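Local coordinates for 2-oxoadipate dioxygenase/decarboxylase (Pseudomonas putida, PDB 6W1G), which catalyses the iron(II)-dependent, O2-consuming decarboxylation and hydroxylation of 2-oxoadipate to D-2-hydroxyglutarate, a step of D-lysine catabolism, at residues I12-S17 / H122-R127; A19-Y24 / N225-R230; L232-I237 / I295-A300; S268-Q273 / H288-G293. One frame throughout, in Å; residues are numbered along the deposited sequence.

Interaction 1 (I12-S17 / H122-R127); sequences IRAQFS and HVSPFR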
loop_
_atom_site.group_PDB
_atom_site.type_symbol
_atom_site.label_atom_id
_atom_site.label_comp_id
_atom_site.label_asym_id
_atom_site.label_seq_id
_atom_site.Cartn_x
_atom_site.Cartn_y
_atom_site.Cartn_z
ATOM N N ILE A 12 -8.245 -6.561 15.017
ATOM C CA ILE A 12 -7.715 -7.777 14.403
ATOM C C ILE A 12 -6.684 -7.418 13.327
ATOM O O ILE A 12 -5.620 -8.047 13.243
ATOM C CB ILE A 12 -8.829 -8.648 13.798
ATOM C CG1 ILE A 12 -9.927 -8.924 14.838
ATOM C CG2 ILE A 12 -8.278 -9.972 13.325
ATOM C CD1 ILE A 12 -11.079 -9.802 14.306
ATOM N N ARG A 13 -6.984 -6.404 12.497
ATOM C CA ARG A 13 -6.039 -5.972 11.476
ATOM C C ARG A 13 -4.723 -5.527 12.096
ATOM O O ARG A 13 -3.643 -5.890 11.618
ATOM C CB ARG A 13 -6.657 -4.840 10.661
ATOM C CG ARG A 13 -5.806 -4.411 9.506
ATOM C CD ARG A 13 -6.487 -3.437 8.564
ATOM N NE ARG A 13 -6.840 -2.197 9.198
ATOM C CZ ARG A 13 -8.030 -1.823 9.657
ATOM N NH1 ARG A 13 -9.086 -2.603 9.590
ATOM N NH2 ARG A 13 -8.156 -0.632 10.216
ATOM N N ALA A 14 -4.778 -4.737 13.182
ATOM C CA ALA A 14 -3.521 -4.296 13.806
ATOM C C ALA A 14 -2.729 -5.473 14.315
ATOM O O ALA A 14 -1.495 -5.531 14.171
ATOM C CB ALA A 14 -3.831 -3.318 14.937
ATOM N N GLN A 15 -3.415 -6.437 14.937
ATOM C CA GLN A 15 -2.741 -7.629 15.445
ATOM C C GLN A 15 -2.137 -8.466 14.323
ATOM O O GLN A 15 -1.016 -9.002 14.446
ATOM C CB GLN A 15 -3.729 -8.455 16.251
ATOM C CG GLN A 15 -4.041 -7.856 17.602
ATOM C CD GLN A 15 -5.156 -8.558 18.316
ATOM O OE1 GLN A 15 -5.816 -9.428 17.758
ATOM N NE2 GLN A 15 -5.387 -8.168 19.553
ATOM N N PHE A 16 -2.859 -8.590 13.215
ATOM C CA PHE A 16 -2.363 -9.343 12.076
ATOM C C PHE A 16 -1.141 -8.679 11.470
ATOM O O PHE A 16 -0.141 -9.350 11.172
ATOM C CB PHE A 16 -3.477 -9.488 11.030
ATOM C CG PHE A 16 -3.079 -10.244 9.799
ATOM C CD1 PHE A 16 -3.014 -11.626 9.796
ATOM C CD2 PHE A 16 -2.759 -9.585 8.640
ATOM C CE1 PHE A 16 -2.634 -12.332 8.650
ATOM C CE2 PHE A 16 -2.375 -10.291 7.517
ATOM C CZ PHE A 16 -2.304 -11.660 7.526
ATOM N N SER A 17 -1.184 -7.353 11.290
ATOM C CA SER A 17 -0.036 -6.637 10.747
ATOM C C SER A 17 1.179 -6.866 11.638
ATOM O O SER A 17 2.303 -7.101 11.172
ATOM C CB SER A 17 -0.365 -5.173 10.660
ATOM O OG SER A 17 0.753 -4.455 10.189
ATOM N N HIS A 122 -6.665 4.983 11.160
ATOM C CA HIS A 122 -5.919 5.445 12.310
ATOM C C HIS A 122 -5.555 4.308 13.221
ATOM O O HIS A 122 -4.452 4.265 13.768
ATOM C CB HIS A 122 -6.759 6.489 13.018
ATOM C CG HIS A 122 -6.132 7.050 14.236
ATOM N ND1 HIS A 122 -5.172 8.034 14.182
ATOM C CD2 HIS A 122 -6.285 6.724 15.539
ATOM C CE1 HIS A 122 -4.808 8.344 15.407
ATOM N NE2 HIS A 122 -5.423 7.539 16.248
ATOM N N VAL A 123 -6.502 3.406 13.467
ATOM C CA VAL A 123 -6.237 2.233 14.301
ATOM C C VAL A 123 -5.216 1.310 13.616
ATOM O O VAL A 123 -4.282 0.815 14.266
ATOM C CB VAL A 123 -7.526 1.491 14.648
ATOM C CG1 VAL A 123 -7.207 0.194 15.439
ATOM C CG2 VAL A 123 -8.447 2.406 15.425
ATOM N N SER A 124 -5.354 1.094 12.321
ATOM C CA SER A 124 -4.349 0.370 11.552
ATOM C C SER A 124 -4.486 0.676 10.082
ATOM O O SER A 124 -5.542 0.360 9.488
ATOM C CB SER A 124 -4.441 -1.140 11.721
ATOM O OG SER A 124 -3.487 -1.769 10.858
ATOM N N PRO A 125 -3.436 1.191 9.434
ATOM C CA PRO A 125 -3.500 1.454 8.004
ATOM C C PRO A 125 -2.920 0.317 7.171
ATOM O O PRO A 125 -2.596 0.498 5.989
ATOM C CB PRO A 125 -2.635 2.701 7.850
ATOM C CG PRO A 125 -1.560 2.455 8.842
ATOM C CD PRO A 125 -2.246 1.828 10.051
ATOM N N PHE A 126 -2.815 -0.872 7.755
ATOM C CA PHE A 126 -2.260 -2.014 7.023
ATOM C C PHE A 126 -3.009 -2.254 5.733
ATOM O O PHE A 126 -4.246 -2.274 5.713
ATOM C CB PHE A 126 -2.319 -3.251 7.912
ATOM C CG PHE A 126 -1.666 -4.450 7.356
ATOM C CD1 PHE A 126 -0.310 -4.447 7.071
ATOM C CD2 PHE A 126 -2.385 -5.616 7.152
ATOM C CE1 PHE A 126 0.318 -5.594 6.581
ATOM C CE2 PHE A 126 -1.769 -6.759 6.698
ATOM C CZ PHE A 126 -0.411 -6.744 6.407
ATOM N N ARG A 127 -2.259 -2.518 4.677
ATOM C CA ARG A 127 -2.828 -2.877 3.372
ATOM C C ARG A 127 -2.089 -4.089 2.843
ATOM O O ARG A 127 -0.921 -4.276 3.161
ATOM C CB ARG A 127 -2.692 -1.831 2.243
ATOM C CG ARG A 127 -2.834 -0.411 2.586
ATOM C CD ARG A 127 -1.474 0.238 2.714
ATOM N NE ARG A 127 -1.651 1.596 3.048
ATOM C CZ ARG A 127 -0.837 2.298 3.850
ATOM N NH1 ARG A 127 -1.081 3.537 4.151
ATOM N NH2 ARG A 127 0.261 1.732 4.359
#
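Arg13, on helix 9-27, reaches across to the backbone where helix 118-123 gives way to the strand that begins at Arg127. With CG anti to the backbone N (chi1 -175°), the chain leaves the helix for residues 124 to 126. CG passes at the edge of the Phe126 ring, 4.0 Å from Phe126 CB, and CD lies 3.8 Å from Phe126 O. A bend at the third torsion then turns the guanidinium side-on to Ser124. NE and NH2 both donate to Ser124 O, 2.9 Å from NE and 2.9 Å from NH2. The acceptor lies near the guanidinium plane; NH2 approaches in the carbonyl plane, on a lone pair of Ser124 O, whereas NE lies above that carbonyl plane. NH2 also forms a salt bridge with Asp10, and NH1 is held by Met91 O. With only a methyl group at Arg13, as in an alanine, Ser124 O would probably lose both of these donors and Asp10 its charged mate.

One turn on, Ser17 CB lies over one face of the Phe126 ring, 3.9 Å from its centroid, a CH-pi contact; its hydroxyl is hydrogen-bonded to Arg69. Phe16 meets the same ring obliquely, Phe16 CD2 lying 3.6 Å from Phe126 CE2. Ser124 OG accepts from Phe126 N at 3.3 Å, closing an ST turn just where the chain leaves its helix. The side chain of Phe126 is about 6 Å from that of the iron ligand His70. The grip of two N-H groups of one guanidinium on Ser124 O probably fixes the turn to the helix, while Ser17 and Phe16 pack against Phe126.

Interaction 2 (A19-Y24 / N225-R230); sequences AMSLMY and NHLTPR. With NI (nickel (II) ion), chain B.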
loop_
_atom_site.group_PDB
_atom_site.type_symbol
_atom_site.label_atom_id
_atom_site.label_comp_id
_atom_site.label_asym_id
_atom_site.label_seq_id
_atom_site.Cartn_x
_atom_site.Cartn_y
_atom_site.Cartn_z
ATOM N N ALA A 19 1.766 -9.346 13.754
ATOM C CA ALA A 19 2.219 -10.742 13.679
ATOM C C ALA A 19 2.931 -11.012 12.362
ATOM O O ALA A 19 3.918 -11.765 12.331
ATOM C CB ALA A 19 1.035 -11.692 13.875
ATOM N N MET A 20 2.438 -10.447 11.266
ATOM C CA MET A 20 3.110 -10.592 9.977
ATOM C C MET A 20 4.507 -9.998 10.040
ATOM O O MET A 20 5.456 -10.576 9.508
ATOM C CB MET A 20 2.293 -9.934 8.859
ATOM C CG MET A 20 1.008 -10.662 8.422
ATOM S SD MET A 20 1.257 -11.990 7.235
ATOM C CE MET A 20 1.380 -11.099 5.697
ATOM N N SER A 21 4.642 -8.833 10.656
ATOM C CA SER A 21 5.945 -8.189 10.749
ATOM C C SER A 21 6.926 -9.033 11.541
ATOM O O SER A 21 8.081 -9.203 11.152
ATOM C CB SER A 21 5.770 -6.799 11.356
ATOM O OG SER A 21 7.001 -6.092 11.330
ATOM N N LEU A 22 6.490 -9.573 12.668
ATOM C CA LEU A 22 7.388 -10.421 13.442
ATOM C C LEU A 22 7.777 -11.676 12.665
ATOM O O LEU A 22 8.930 -12.113 12.710
ATOM C CB LEU A 22 6.716 -10.784 14.761
ATOM C CG LEU A 22 6.683 -9.540 15.659
ATOM C CD1 LEU A 22 6.203 -10.001 17.011
ATOM C CD2 LEU A 22 7.969 -8.718 15.821
ATOM N N MET A 23 6.823 -12.295 11.973
ATOM C CA MET A 23 7.129 -13.497 11.206
ATOM C C MET A 23 8.124 -13.187 10.097
ATOM O O MET A 23 9.117 -13.915 9.907
ATOM C CB MET A 23 5.842 -14.060 10.593
ATOM C CG MET A 23 6.076 -15.226 9.656
ATOM S SD MET A 23 4.585 -15.964 8.979
ATOM C CE MET A 23 4.206 -14.764 7.706
ATOM N N TYR A 24 7.882 -12.108 9.358
ATOM C CA TYR A 24 8.743 -11.733 8.254
ATOM C C TYR A 24 10.146 -11.390 8.750
ATOM O O TYR A 24 11.137 -11.733 8.103
ATOM C CB TYR A 24 8.086 -10.592 7.456
ATOM C CG TYR A 24 8.819 -10.209 6.204
ATOM C CD1 TYR A 24 8.914 -11.083 5.116
ATOM C CD2 TYR A 24 9.425 -8.992 6.102
ATOM C CE1 TYR A 24 9.577 -10.718 3.976
ATOM C CE2 TYR A 24 10.126 -8.638 4.968
ATOM C CZ TYR A 24 10.196 -9.499 3.909
ATOM O OH TYR A 24 10.867 -9.121 2.790
ATOM N N ASN A 225 5.826 -11.280 -0.632
ATOM C CA ASN A 225 6.727 -10.769 -1.654
ATOM C C ASN A 225 7.544 -9.602 -1.133
ATOM O O ASN A 225 8.736 -9.455 -1.476
ATOM C CB ASN A 225 5.907 -10.283 -2.842
ATOM C CG ASN A 225 6.753 -9.792 -3.971
ATOM O OD1 ASN A 225 6.753 -8.598 -4.254
ATOM N ND2 ASN A 225 7.466 -10.684 -4.639
ATOM N N HIS A 226 6.925 -8.777 -0.314
ATOM C CA HIS A 226 7.649 -7.812 0.510
ATOM C C HIS A 226 6.675 -7.318 1.574
ATOM O O HIS A 226 5.450 -7.433 1.452
ATOM C CB HIS A 226 8.275 -6.676 -0.292
ATOM C CG HIS A 226 7.310 -5.926 -1.132
ATOM N ND1 HIS A 226 7.124 -6.192 -2.468
ATOM C CD2 HIS A 226 6.455 -4.910 -0.847
ATOM C CE1 HIS A 226 6.223 -5.370 -2.975
ATOM N NE2 HIS A 226 5.800 -4.569 -2.010
ATOM N N LEU A 227 7.261 -6.771 2.630
ATOM C CA LEU A 227 6.561 -6.056 3.679
ATOM C C LEU A 227 7.268 -4.720 3.835
ATOM O O LEU A 227 8.465 -4.704 4.142
ATOM C CB LEU A 227 6.663 -6.857 4.950
ATOM C CG LEU A 227 5.703 -6.700 6.011
ATOM C CD1 LEU A 227 4.330 -6.516 5.794
ATOM C CD2 LEU A 227 5.977 -7.473 7.218
ATOM N N THR A 228 6.536 -3.635 3.623
ATOM C CA THR A 228 7.127 -2.304 3.436
ATOM C C THR A 228 6.729 -1.400 4.579
ATOM O O THR A 228 5.524 -1.124 4.755
ATOM C CB THR A 228 6.623 -1.703 2.120
ATOM O OG1 THR A 228 6.983 -2.614 1.087
ATOM C CG2 THR A 228 7.226 -0.340 1.890
ATOM N N PRO A 229 7.704 -0.922 5.351
ATOM C CA PRO A 229 7.424 0.091 6.370
ATOM C C PRO A 229 7.375 1.468 5.745
ATOM O O PRO A 229 7.849 1.698 4.633
ATOM C CB PRO A 229 8.609 -0.028 7.331
ATOM C CG PRO A 229 9.721 -0.456 6.478
ATOM C CD PRO A 229 9.144 -1.289 5.343
ATOM N N ARG A 230 6.807 2.403 6.501
ATOM C CA ARG A 230 6.649 3.783 6.087
ATOM C C ARG A 230 7.696 4.675 6.751
ATOM O O ARG A 230 7.800 4.726 7.980
ATOM C CB ARG A 230 5.254 4.307 6.450
ATOM C CG ARG A 230 5.059 5.761 6.093
ATOM C CD ARG A 230 3.672 6.252 6.480
ATOM N NE ARG A 230 3.554 7.666 6.240
ATOM C CZ ARG A 230 2.522 8.434 6.594
ATOM N NH1 ARG A 230 1.478 7.913 7.241
ATOM N NH2 ARG A 230 2.526 9.719 6.312
HETATM NI NI NI B . 4.953 -2.732 -2.331
HETATM O O HOH W 1 10.726 -10.341 0.514
HETATM O O HOH W 2 10.160 -6.671 2.195
HETATM O O HOH W 3 3.286 -3.639 -3.351
HETATM O O HOH W 4 4.074 -1.102 -3.187
HETATM O O HOH W 5 5.627 -2.658 -4.509
#
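This is a buried, mainly apolar helix-on-strand contact with two bridging waters at one end: Tyr24 and Ser21 of helix 9-27 pack on Leu227 of strand 226-229, an outermost strand of the five-stranded mixed sheet. The axes of the two short segments approach to 9.9 Å and are inclined by 115°, so the helix runs across the strand. Leu227 points its side chain at the helix and slides past Tyr24 in the opposite direction. Its CB lies 3.7 Å from Tyr24 CD2 and makes an off-centre CH-pi contact with the ring, while CD2 reaches the helix backbone, 3.6 Å from Ser21 CA. The Tyr24 ring also packs edge-to-face with Tyr31, whose hydroxyl is hydrogen-bonded to Ser21 OG.

The phenol end is tied to the strand through water. One water, 2.6 Å from Tyr24 OH, donates to Asn225 O; a second, also 2.6 Å from Tyr24 OH, accepts from Leu227 N.

Successive residues of the strand start their side chains on opposite sides: that of Leu227 toward the helix, that of His226 away from it, and the imidazole of His226 reaches the metal. This sheet belongs to a protein of the glyoxalase clan, and its metal is held by His226, His70 and Glu294. Here nickel occupies the site of the catalytic iron(II), 2.0 Å from His226 NE2, with three waters completing six ligands. His226 CG sits between the backbone N and the carbonyl carbon (chi1 56°), which swings the imidazole to the metal side. Thr228 OG1 is hydrogen-bonded to the metal ligand Glu294.

Interaction 3 (L232-I237 / I295-A300); sequences LDIDAI and IEQRGA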
loop_
_atom_site.group_PDB
_atom_site.type_symbol
_atom_site.label_atom_id
_atom_site.label_comp_id
_atom_site.label_asym_id
_atom_site.label_seq_id
_atom_site.Cartn_x
_atom_site.Cartn_y
_atom_site.Cartn_z
ATOM N N LEU A 232 9.270 8.721 6.915
ATOM C CA LEU A 232 8.992 10.128 6.641
ATOM C C LEU A 232 9.988 10.758 5.662
ATOM O O LEU A 232 9.780 11.871 5.227
ATOM C CB LEU A 232 9.007 10.926 7.948
ATOM C CG LEU A 232 7.938 10.511 8.949
ATOM C CD1 LEU A 232 8.063 11.341 10.230
ATOM C CD2 LEU A 232 6.535 10.607 8.374
ATOM N N ASP A 233 11.088 10.088 5.305
ATOM C CA ASP A 233 12.076 10.715 4.406
ATOM C C ASP A 233 12.851 9.634 3.658
ATOM O O ASP A 233 13.830 9.096 4.166
ATOM C CB ASP A 233 13.017 11.637 5.186
ATOM C CG ASP A 233 13.924 12.424 4.270
ATOM O OD1 ASP A 233 14.080 12.075 3.079
ATOM O OD2 ASP A 233 14.538 13.424 4.739
ATOM N N ILE A 234 12.395 9.312 2.446
ATOM C CA ILE A 234 13.035 8.245 1.691
ATOM C C ILE A 234 14.419 8.657 1.220
ATOM O O ILE A 234 15.281 7.804 1.018
ATOM C CB ILE A 234 12.124 7.785 0.538
ATOM C CG1 ILE A 234 12.549 6.398 0.046
ATOM C CG2 ILE A 234 12.161 8.758 -0.607
ATOM C CD1 ILE A 234 11.581 5.801 -0.892
ATOM N N ASP A 235 14.665 9.957 1.020
ATOM C CA ASP A 235 16.017 10.340 0.631
ATOM C C ASP A 235 16.994 10.050 1.757
ATOM O O ASP A 235 18.104 9.561 1.536
ATOM C CB ASP A 235 16.077 11.829 0.311
ATOM C CG ASP A 235 15.265 12.224 -0.919
ATOM O OD1 ASP A 235 15.233 11.465 -1.878
ATOM O OD2 ASP A 235 14.666 13.314 -0.924
ATOM N N ALA A 236 16.594 10.365 2.978
ATOM C CA ALA A 236 17.418 10.109 4.139
ATOM C C ALA A 236 17.634 8.622 4.336
ATOM O O ALA A 236 18.741 8.190 4.681
ATOM C CB ALA A 236 16.814 10.753 5.378
ATOM N N ILE A 237 16.597 7.813 4.148
ATOM C CA ILE A 237 16.829 6.399 4.377
ATOM C C ILE A 237 17.794 5.852 3.321
ATOM O O ILE A 237 18.613 4.997 3.627
ATOM C CB ILE A 237 15.506 5.622 4.500
ATOM C CG1 ILE A 237 15.776 4.418 5.376
ATOM C CG2 ILE A 237 14.957 5.363 3.151
ATOM C CD1 ILE A 237 14.556 3.885 5.970
ATOM N N ILE A 295 10.934 0.004 0.591
ATOM C CA ILE A 295 10.714 1.105 1.523
ATOM C C ILE A 295 9.866 2.139 0.800
ATOM O O ILE A 295 10.035 2.364 -0.395
ATOM C CB ILE A 295 12.082 1.696 1.995
ATOM C CG1 ILE A 295 11.925 2.806 2.991
ATOM C CG2 ILE A 295 12.948 2.168 0.827
ATOM C CD1 ILE A 295 11.269 2.417 4.269
ATOM N N GLU A 296 8.973 2.817 1.544
ATOM C CA GLU A 296 8.107 3.838 0.943
ATOM C C GLU A 296 7.934 5.021 1.872
ATOM O O GLU A 296 8.045 4.912 3.097
ATOM C CB GLU A 296 6.737 3.286 0.565
ATOM C CG GLU A 296 5.757 3.021 1.698
ATOM C CD GLU A 296 4.467 2.244 1.258
ATOM O OE1 GLU A 296 4.243 2.136 0.063
ATOM O OE2 GLU A 296 3.718 1.740 2.093
ATOM N N GLN A 297 7.636 6.156 1.244
ATOM C CA GLN A 297 7.262 7.386 1.897
ATOM C C GLN A 297 5.898 7.785 1.305
ATOM O O GLN A 297 5.761 7.819 0.080
ATOM C CB GLN A 297 8.293 8.496 1.620
ATOM C CG GLN A 297 7.964 9.809 2.325
ATOM C CD GLN A 297 8.862 10.932 1.945
ATOM O OE1 GLN A 297 10.032 10.755 1.559
ATOM N NE2 GLN A 297 8.351 12.129 2.082
ATOM N N ARG A 298 4.908 8.087 2.138
ATOM C CA ARG A 298 3.550 8.355 1.670
ATOM C C ARG A 298 3.216 9.823 1.833
ATOM O O ARG A 298 3.364 10.358 2.925
ATOM C CB ARG A 298 2.508 7.471 2.378
ATOM C CG ARG A 298 2.603 6.055 1.920
ATOM C CD ARG A 298 1.584 5.131 2.621
ATOM N NE ARG A 298 1.601 3.834 1.964
ATOM C CZ ARG A 298 0.937 3.557 0.854
ATOM N NH1 ARG A 298 0.040 4.412 0.353
ATOM N NH2 ARG A 298 1.157 2.404 0.230
ATOM N N GLY A 299 2.744 10.425 0.748
ATOM C CA GLY A 299 2.339 11.811 0.696
ATOM C C GLY A 299 0.855 11.981 0.426
ATOM O O GLY A 299 0.062 11.146 0.844
ATOM N N ALA A 300 0.486 13.078 -0.221
ATOM C CA ALA A 300 -0.906 13.467 -0.381
ATOM C C ALA A 300 -1.619 12.640 -1.430
ATOM O O ALA A 300 -1.140 12.430 -2.553
ATOM C CB ALA A 300 -0.960 14.923 -0.792
#
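Gln297 of strand 288-298 accepts a hydrogen bond from the backbone of Ile234, the first residue of helix 234-240: Ile234 N lies 2.9 Å from Gln297 OE1. The bond is nearly straight at the hydrogen (172°), although the donor is tilted from the amide's carbonyl plane. An extended chain, with CG anti to the backbone N (chi1 -178°), carries the amide to the helix start, and Gln297 CB packs 4.0 Å from Ile234 CB. A leucine in its place would probably leave Ile234 N at the helix start without this acceptor.

Beside this polar link, Ile237, in the conformer described, meets Ile295 tip to tip. Ile234 CD1 reaches the strand backbone, 3.8 Å from Ile295 O.

Asp233 is the N-cap of the helix, its OD1 accepting from Ala236 N at 3.0 Å. Gln297 OE1 adds an acceptor from the strand to this capped N-terminus.

Farther out, Asp235 forms a salt bridge with Arg265 of strand 264-275, and Ile237 packs on Leu37 and Val38 of helix 29-48. On the strand's other side Glu296 OE2 is hydrogen-bonded to His70 ND1, a second-shell bond that probably helps to orient this metal ligand, while Arg298 NE forms a salt bridge with Glu296 OE2, its hydrogen bond weak.

Interaction 4 (S268-Q273 / H288-G293); sequences SFKALQ and HTARFG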
loop_
_atom_site.group_PDB
_atom_site.type_symbol
_atom_site.label_atom_id
_atom_site.label_comp_id
_atom_site.label_asym_id
_atom_site.label_seq_id
_atom_site.Cartn_x
_atom_site.Cartn_y
_atom_site.Cartn_z
ATOM N N SER A 268 13.599 -0.261 -3.753
ATOM C CA SER A 268 13.718 -1.676 -3.435
ATOM C C SER A 268 15.175 -2.052 -3.207
ATOM O O SER A 268 16.108 -1.304 -3.543
ATOM C CB SER A 268 13.118 -2.560 -4.568
ATOM O OG SER A 268 13.879 -2.357 -5.752
ATOM N N PHE A 269 15.341 -3.228 -2.606
ATOM C CA PHE A 269 16.681 -3.753 -2.331
ATOM C C PHE A 269 16.595 -5.263 -2.246
ATOM O O PHE A 269 15.533 -5.839 -1.990
ATOM C CB PHE A 269 17.215 -3.168 -1.022
ATOM C CG PHE A 269 16.377 -3.432 0.193
ATOM C CD1 PHE A 269 15.326 -2.587 0.547
ATOM C CD2 PHE A 269 16.636 -4.528 1.004
ATOM C CE1 PHE A 269 14.566 -2.852 1.658
ATOM C CE2 PHE A 269 15.887 -4.784 2.109
ATOM C CZ PHE A 269 14.853 -3.936 2.446
ATOM N N LYS A 270 17.724 -5.904 -2.365
ATOM C CA LYS A 270 17.790 -7.339 -2.184
ATOM C C LYS A 270 17.866 -7.622 -0.693
ATOM O O LYS A 270 18.751 -7.127 -0.000
ATOM C CB LYS A 270 19.011 -7.924 -2.890
ATOM C CG LYS A 270 19.041 -9.462 -2.828
ATOM C CD LYS A 270 20.136 -10.088 -3.674
ATOM C CE LYS A 270 20.197 -11.615 -3.553
ATOM N NZ LYS A 270 21.295 -12.139 -4.381
ATOM N N ALA A 271 16.943 -8.446 -0.198
ATOM C CA ALA A 271 16.845 -8.693 1.231
ATOM C C ALA A 271 17.422 -10.019 1.667
ATOM O O ALA A 271 17.973 -10.095 2.766
ATOM C CB ALA A 271 15.402 -8.601 1.698
ATOM N N LEU A 272 17.308 -11.082 0.863
ATOM C CA LEU A 272 17.807 -12.392 1.267
ATOM C C LEU A 272 17.907 -13.299 0.044
ATOM O O LEU A 272 17.020 -13.293 -0.816
ATOM C CB LEU A 272 16.870 -13.010 2.315
ATOM C CG LEU A 272 17.333 -14.328 2.921
ATOM C CD1 LEU A 272 18.504 -14.144 3.817
ATOM C CD2 LEU A 272 16.175 -14.937 3.686
ATOM N N GLN A 273 18.967 -14.095 -0.032
ATOM C CA GLN A 273 19.036 -15.176 -1.007
ATOM C C GLN A 273 18.484 -16.448 -0.371
ATOM O O GLN A 273 19.028 -16.939 0.618
ATOM C CB GLN A 273 20.469 -15.388 -1.469
ATOM C CG GLN A 273 20.607 -16.294 -2.690
ATOM C CD GLN A 273 20.034 -15.728 -4.002
ATOM O OE1 GLN A 273 19.506 -14.614 -4.062
ATOM N NE2 GLN A 273 20.163 -16.516 -5.069
ATOM N N HIS A 288 18.060 -21.578 -5.997
ATOM C CA HIS A 288 18.137 -20.342 -5.220
ATOM C C HIS A 288 17.233 -19.281 -5.823
ATOM O O HIS A 288 17.048 -19.219 -7.041
ATOM C CB HIS A 288 19.570 -19.780 -5.145
ATOM C CG HIS A 288 20.555 -20.743 -4.566
ATOM N ND1 HIS A 288 20.880 -21.931 -5.183
ATOM C CD2 HIS A 288 21.258 -20.712 -3.408
ATOM C CE1 HIS A 288 21.752 -22.586 -4.437
ATOM N NE2 HIS A 288 21.996 -21.870 -3.355
ATOM N N THR A 289 16.686 -18.423 -4.953
ATOM C CA THR A 289 15.787 -17.366 -5.386
ATOM C C THR A 289 15.857 -16.202 -4.412
ATOM O O THR A 289 15.952 -16.386 -3.195
ATOM C CB THR A 289 14.342 -17.858 -5.485
ATOM O OG1 THR A 289 13.512 -16.835 -6.055
ATOM C CG2 THR A 289 13.782 -18.187 -4.117
ATOM N N ALA A 290 15.765 -15.007 -4.939
ATOM C CA ALA A 290 15.974 -13.827 -4.131
ATOM C C ALA A 290 14.664 -13.347 -3.547
ATOM O O ALA A 290 13.615 -13.406 -4.200
ATOM C CB ALA A 290 16.599 -12.716 -4.977
ATOM N N ARG A 291 14.735 -12.890 -2.297
ATOM C CA ARG A 291 13.654 -12.154 -1.658
ATOM C C ARG A 291 14.053 -10.699 -1.636
ATOM O O ARG A 291 15.191 -10.372 -1.245
ATOM C CB ARG A 291 13.391 -12.632 -0.233
ATOM C CG ARG A 291 13.020 -14.111 -0.196
ATOM C CD ARG A 291 12.444 -14.514 1.170
ATOM N NE ARG A 291 11.070 -14.056 1.291
ATOM C CZ ARG A 291 10.266 -14.391 2.300
ATOM N NH1 ARG A 291 10.736 -15.077 3.342
ATOM N NH2 ARG A 291 9.008 -13.944 2.293
ATOM N N PHE A 292 13.169 -9.832 -2.106
ATOM C CA PHE A 292 13.446 -8.414 -2.193
ATOM C C PHE A 292 12.607 -7.642 -1.203
ATOM O O PHE A 292 11.466 -7.985 -0.915
ATOM C CB PHE A 292 13.132 -7.900 -3.568
ATOM C CG PHE A 292 14.010 -8.470 -4.630
ATOM C CD1 PHE A 292 15.234 -7.896 -4.919
ATOM C CD2 PHE A 292 13.634 -9.611 -5.334
ATOM C CE1 PHE A 292 16.059 -8.443 -5.905
ATOM C CE2 PHE A 292 14.452 -10.127 -6.321
ATOM C CZ PHE A 292 15.662 -9.557 -6.593
ATOM N N GLY A 293 13.172 -6.564 -0.694
ATOM C CA GLY A 293 12.490 -5.666 0.209
ATOM C C GLY A 293 12.185 -4.347 -0.473
ATOM O O GLY A 293 12.551 -4.060 -1.611
#
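Phe269 folds its ring over Gly293 of the adjacent antiparallel strand, a conformation set by a chi1 of 58° that leaves CG between the backbone N and the carbonyl carbon. Gly293 CA lies 3.9 Å from the ring centroid, over the face, in a CH-pi contact; a CB at this position would clash with Phe269 CZ. The pair is also joined by two backbone hydrogen bonds, Phe269 N to Gly293 O and Gly293 N to Phe269 O. The Phe269 ring also packs on Met241 and Ile246.

Phe292 turns otherwise: its CG is anti to the carbonyl carbon (chi1 -65°), and the ring presents its edge to Phe269 O while CD1 approaches Lys270 CA at 3.8 Å. Lys270 runs fully extended along the strands, bringing CE to 4.0 Å from Ala290 CB and NZ into a weak hydrogen bond with Gln273 OE1. Gln273 bends at its second torsion, putting NE2 3.3 Å from His288 CB; the two side chains cross at about a right angle, though amide and imidazole planes are only 17° apart. Arg291 leads its guanidinium away from the pair to Glu27 and Ile224 O.

Between these side chains Arg291 O accepts from both Ala271 N, at 2.8 Å, and Leu272 N, at 3.1 Å. Two residues facing one make a classic beta bulge, shifting the register by one residue while the two-stranded antiparallel sheet continues, its strand 288-298 running directly into the metal ligand Glu294.

How the interactions relate
Interactions 1 and 2 are buried and share helix 9-27, which meets a turn through a charged guanidinium in one and a sheet strand through apolar groups and waters in the other; Phe126 and Leu227 touch between them. Interactions 3 and 4 are only partly buried and share strand 288-298, one end of which meets a capped helix while the other pairs with a neighbouring strand. Interaction 4 relies chiefly on backbone bonds and has several exposed side chains, whereas interaction 3 combines isoleucine packing with one hydrogen bond from a helix N-H to a glutamine side chain. Interactions 2 and 3 meet where Thr228 packs on residues 295-296, and His226 touches Phe292 O of interaction 4, so three contacts converge around the metal.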